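Local coordinates for methylocystis parvus OBBP MbnE (Methylocystis parvus OBBP, PDB 5ICQ), which probably binds the copper-chelating peptide methanobactin in the periplasm, as a solute-binding protein of the family 5 type involved in methanobactin transport, at residues D416-A421 / A467-E472. Numbering follows the deposited sequence.
Sequences DMARRA and ARIGVE
Ala418 and Ile469 bring their backbones nearest, with the CA of Ala418 6.5 Å from the CA of Ile469, where helix 415-427 faces the loop that closes helix 453-467. That loop is a worked example of Schellman termination: a type I turn runs from Ala467 to Gly470, the N of Gly470 bonds the O of Ala467 at 3.0 Å, and the N of Val471 reaches back to the O of Leu466. Gly470 takes the positive phi of the C-prime position (80°), just after Ile469, whose side chain is turned toward helix 415-427.

The joint itself is small and mainly apolar. Ile469 straddles one helical turn with its two branches: CG2 meets Ala418 CB at 3.9 Å, while CD1 lies more loosely, 4.5 Å from the CB of Ala421, three residues further on. With chi1 at 55°, CG1 is flanked by both backbone arms of the residue, leaving CG2 opposite the carbonyl carbon to meet Ala418, and the extended chi2 carries CD1 toward Ala421. Arg468 adds an outer flank; its chain bends at chi3 (27°), and NH2 lies 4.0 Å from Ala418 CB, which sits oblique to the guanidinium plane, so that this methyl is touched by both residues.

Leu422 and Leu425 of helix 415-427 also pack on Ile469, extending its apolar seat along that helix, and Arg468 leans on Met345 and Asp414. Gly470 is backbone-bonded to Leu437, and beyond it Val471 rests on Phe444 and Phe446 as the chain enters strand 472-477, parallel to strand 442-450; the contact joins helix 415-427 to the link between helix 453-467 and the sheet.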
ATOM      1  N   ASP A 416     -23.130  17.041 -24.357  1.00 35.17           N
ATOM      2  CA  ASP A 416     -22.485  15.911 -25.022  1.00 36.61           C
ATOM      3  C   ASP A 416     -22.240  14.763 -24.052  1.00 25.67           C
ATOM      4  O   ASP A 416     -22.445  13.595 -24.398  1.00 27.30           O
ATOM      5  CB  ASP A 416     -21.155  16.326 -25.656  1.00 43.42           C
ATOM      6  CG  ASP A 416     -21.178  17.728 -26.196  1.00 43.52           C
ATOM      7  OD1 ASP A 416     -21.872  17.970 -27.206  1.00 53.32           O
ATOM      8  OD2 ASP A 416     -20.479  18.585 -25.618  1.00 45.18           O
ATOM      9  N   MET A 417     -21.774  15.077 -22.843  1.00 23.81           N
ATOM     10  CA  MET A 417     -21.503  14.032 -21.860  1.00 26.04           C
ATOM     11  C   MET A 417     -22.796  13.393 -21.375  1.00 30.32           C
ATOM     12  O   MET A 417     -22.898  12.164 -21.281  1.00 21.03           O
ATOM     13  CB  MET A 417     -20.724  14.608 -20.684  1.00 33.52           C
ATOM     14  CG  MET A 417     -19.894  13.594 -19.921  1.00 35.75           C
ATOM     15  SD  MET A 417     -18.532  12.914 -20.902  1.00 38.14           S
ATOM     16  CE  MET A 417     -19.159  11.312 -21.335  1.00 38.36           C
ATOM     17  N   ALA A 418     -23.789  14.217 -21.033  1.00 20.88           N
ATOM     18  CA  ALA A 418     -25.103  13.682 -20.702  1.00 17.50           C
ATOM     19  C   ALA A 418     -25.674  12.878 -21.865  1.00 16.69           C
ATOM     20  O   ALA A 418     -26.333  11.854 -21.656  1.00 18.01           O
ATOM     21  CB  ALA A 418     -26.049  14.820 -20.303  1.00 21.28           C
ATOM     22  N   ARG A 419     -25.426  13.317 -23.104  1.00 17.38           N
ATOM     23  CA  ARG A 419     -25.927  12.577 -24.260  1.00 17.41           C
ATOM     24  C   ARG A 419     -25.236  11.225 -24.401  1.00 15.09           C
ATOM     25  O   ARG A 419     -25.880  10.223 -24.738  1.00 15.26           O
ATOM     26  CB  ARG A 419     -25.748  13.409 -25.537  1.00 24.41           C
ATOM     27  CG  ARG A 419     -25.891  12.637 -26.838  1.00 28.85           C
ATOM     28  CD  ARG A 419     -27.340  12.325 -27.193  1.00 39.68           C
ATOM     29  NE  ARG A 419     -28.253  13.372 -26.756  1.00 51.41           N
ATOM     30  CZ  ARG A 419     -29.334  13.157 -26.012  1.00 61.39           C
ATOM     31  NH1 ARG A 419     -29.650  11.926 -25.635  1.00 61.15           N
ATOM     32  NH2 ARG A 419     -30.109  14.173 -25.654  1.00 64.06           N
ATOM     33  N   ARG A 420     -23.922  11.175 -24.171  1.00 10.47           N
ATOM     34  CA  ARG A 420     -23.236   9.889 -24.226  1.00 16.61           C
ATOM     35  C   ARG A 420     -23.775   8.943 -23.166  1.00 16.33           C
ATOM     36  O   ARG A 420     -23.986   7.752 -23.433  1.00 11.14           O
ATOM     37  CB  ARG A 420     -21.736  10.077 -24.041  1.00 16.96           C
ATOM     38  CG  ARG A 420     -21.068  10.848 -25.153  1.00 24.64           C
ATOM     39  CD  ARG A 420     -19.582  11.025 -24.837  1.00 22.02           C
ATOM     40  NE  ARG A 420     -18.917  11.889 -25.805  1.00 31.13           N
ATOM     41  CZ  ARG A 420     -17.662  12.302 -25.675  1.00 34.32           C
ATOM     42  NH1 ARG A 420     -16.966  11.933 -24.606  1.00 19.23           N
ATOM     43  NH2 ARG A 420     -17.113  13.084 -26.600  1.00 36.52           N
ATOM     44  N   ALA A 421     -24.000   9.457 -21.957  1.00 14.15           N
ATOM     45  CA  ALA A 421     -24.527   8.625 -20.880  1.00 13.39           C
ATOM     46  C   ALA A 421     -25.927   8.114 -21.206  1.00 11.53           C
ATOM     47  O   ALA A 421     -26.225   6.928 -21.033  1.00 10.80           O
ATOM     48  CB  ALA A 421     -24.530   9.415 -19.571  1.00 11.88           C
ATOM     49  N   ALA A 467     -28.357  14.093 -11.162  1.00 11.41           N
ATOM     50  CA  ALA A 467     -29.697  14.657 -11.287  1.00 10.57           C
ATOM     51  C   ALA A 467     -29.959  15.157 -12.702  1.00 14.66           C
ATOM     52  O   ALA A 467     -31.113  15.169 -13.152  1.00 13.82           O
ATOM     53  CB  ALA A 467     -29.890  15.795 -10.283  1.00 12.91           C
ATOM     54  N   ARG A 468     -28.909  15.570 -13.413  1.00 13.52           N
ATOM     55  CA  ARG A 468     -29.070  16.093 -14.768  1.00 20.16           C
ATOM     56  C   ARG A 468     -29.485  15.025 -15.774  1.00 24.54           C
ATOM     57  O   ARG A 468     -29.983  15.383 -16.845  1.00 20.96           O
ATOM     58  CB  ARG A 468     -27.785  16.786 -15.230  1.00 19.12           C
ATOM     59  CG  ARG A 468     -27.499  18.102 -14.491  1.00 26.51           C
ATOM     60  CD  ARG A 468     -26.112  18.657 -14.795  1.00 36.87           C
ATOM     61  NE  ARG A 468     -25.624  18.245 -16.111  1.00 51.95           N
ATOM     62  CZ  ARG A 468     -24.597  17.426 -16.311  1.00 60.24           C
ATOM     63  NH1 ARG A 468     -23.934  16.918 -15.273  1.00 57.94           N
ATOM     64  NH2 ARG A 468     -24.233  17.112 -17.547  1.00 60.27           N
ATOM     65  N   ILE A 469     -29.328  13.735 -15.461  1.00 11.96           N
ATOM     66  CA  ILE A 469     -29.860  12.696 -16.346  1.00 13.90           C
ATOM     67  C   ILE A 469     -31.009  11.971 -15.652  1.00 13.01           C
ATOM     68  O   ILE A 469     -31.297  10.807 -15.953  1.00 15.12           O
ATOM     69  CB  ILE A 469     -28.773  11.700 -16.804  1.00 16.49           C
ATOM     70  CG1 ILE A 469     -28.045  11.076 -15.610  1.00 13.78           C
ATOM     71  CG2 ILE A 469     -27.788  12.372 -17.766  1.00 20.43           C
ATOM     72  CD1 ILE A 469     -27.209   9.860 -15.986  1.00 13.26           C
ATOM     73  N   GLY A 470     -31.679  12.655 -14.723  1.00 14.99           N
ATOM     74  CA  GLY A 470     -32.898  12.124 -14.139  1.00 10.60           C
ATOM     75  C   GLY A 470     -32.719  11.087 -13.051  1.00 13.90           C
ATOM     76  O   GLY A 470     -33.647  10.313 -12.791  1.00 13.01           O
ATOM     77  N   VAL A 471     -31.563  11.050 -12.395  1.00 11.12           N
ATOM     78  CA  VAL A 471     -31.250  10.028 -11.400  1.00 10.12           C
ATOM     79  C   VAL A 471     -31.294  10.666 -10.018  1.00 10.42           C
ATOM     80  O   VAL A 471     -30.618  11.670  -9.773  1.00 13.04           O
ATOM     81  CB  VAL A 471     -29.874   9.390 -11.664  1.00 11.84           C
ATOM     82  CG1 VAL A 471     -29.468   8.492 -10.490  1.00 13.56           C
ATOM     83  CG2 VAL A 471     -29.905   8.600 -12.970  1.00 10.64           C
ATOM     84  N   GLU A 472     -32.084  10.083  -9.120  1.00 13.58           N
ATOM     85  CA  GLU A 472     -32.209  10.575  -7.753  1.00 10.24           C
ATOM     86  C   GLU A 472     -31.133   9.926  -6.887  1.00 14.27           C
ATOM     87  O   GLU A 472     -31.059   8.699  -6.806  1.00 17.38           O
ATOM     88  CB  GLU A 472     -33.602  10.267  -7.210  1.00 15.91           C
ATOM     89  CG  GLU A 472     -33.775  10.576  -5.727  1.00 25.20           C
ATOM     90  CD  GLU A 472     -35.169  10.236  -5.242  1.00 39.08           C
ATOM     91  OE1 GLU A 472     -36.144  10.751  -5.831  1.00 44.41           O
ATOM     92  OE2 GLU A 472     -35.289   9.440  -4.290  1.00 42.12           O
TER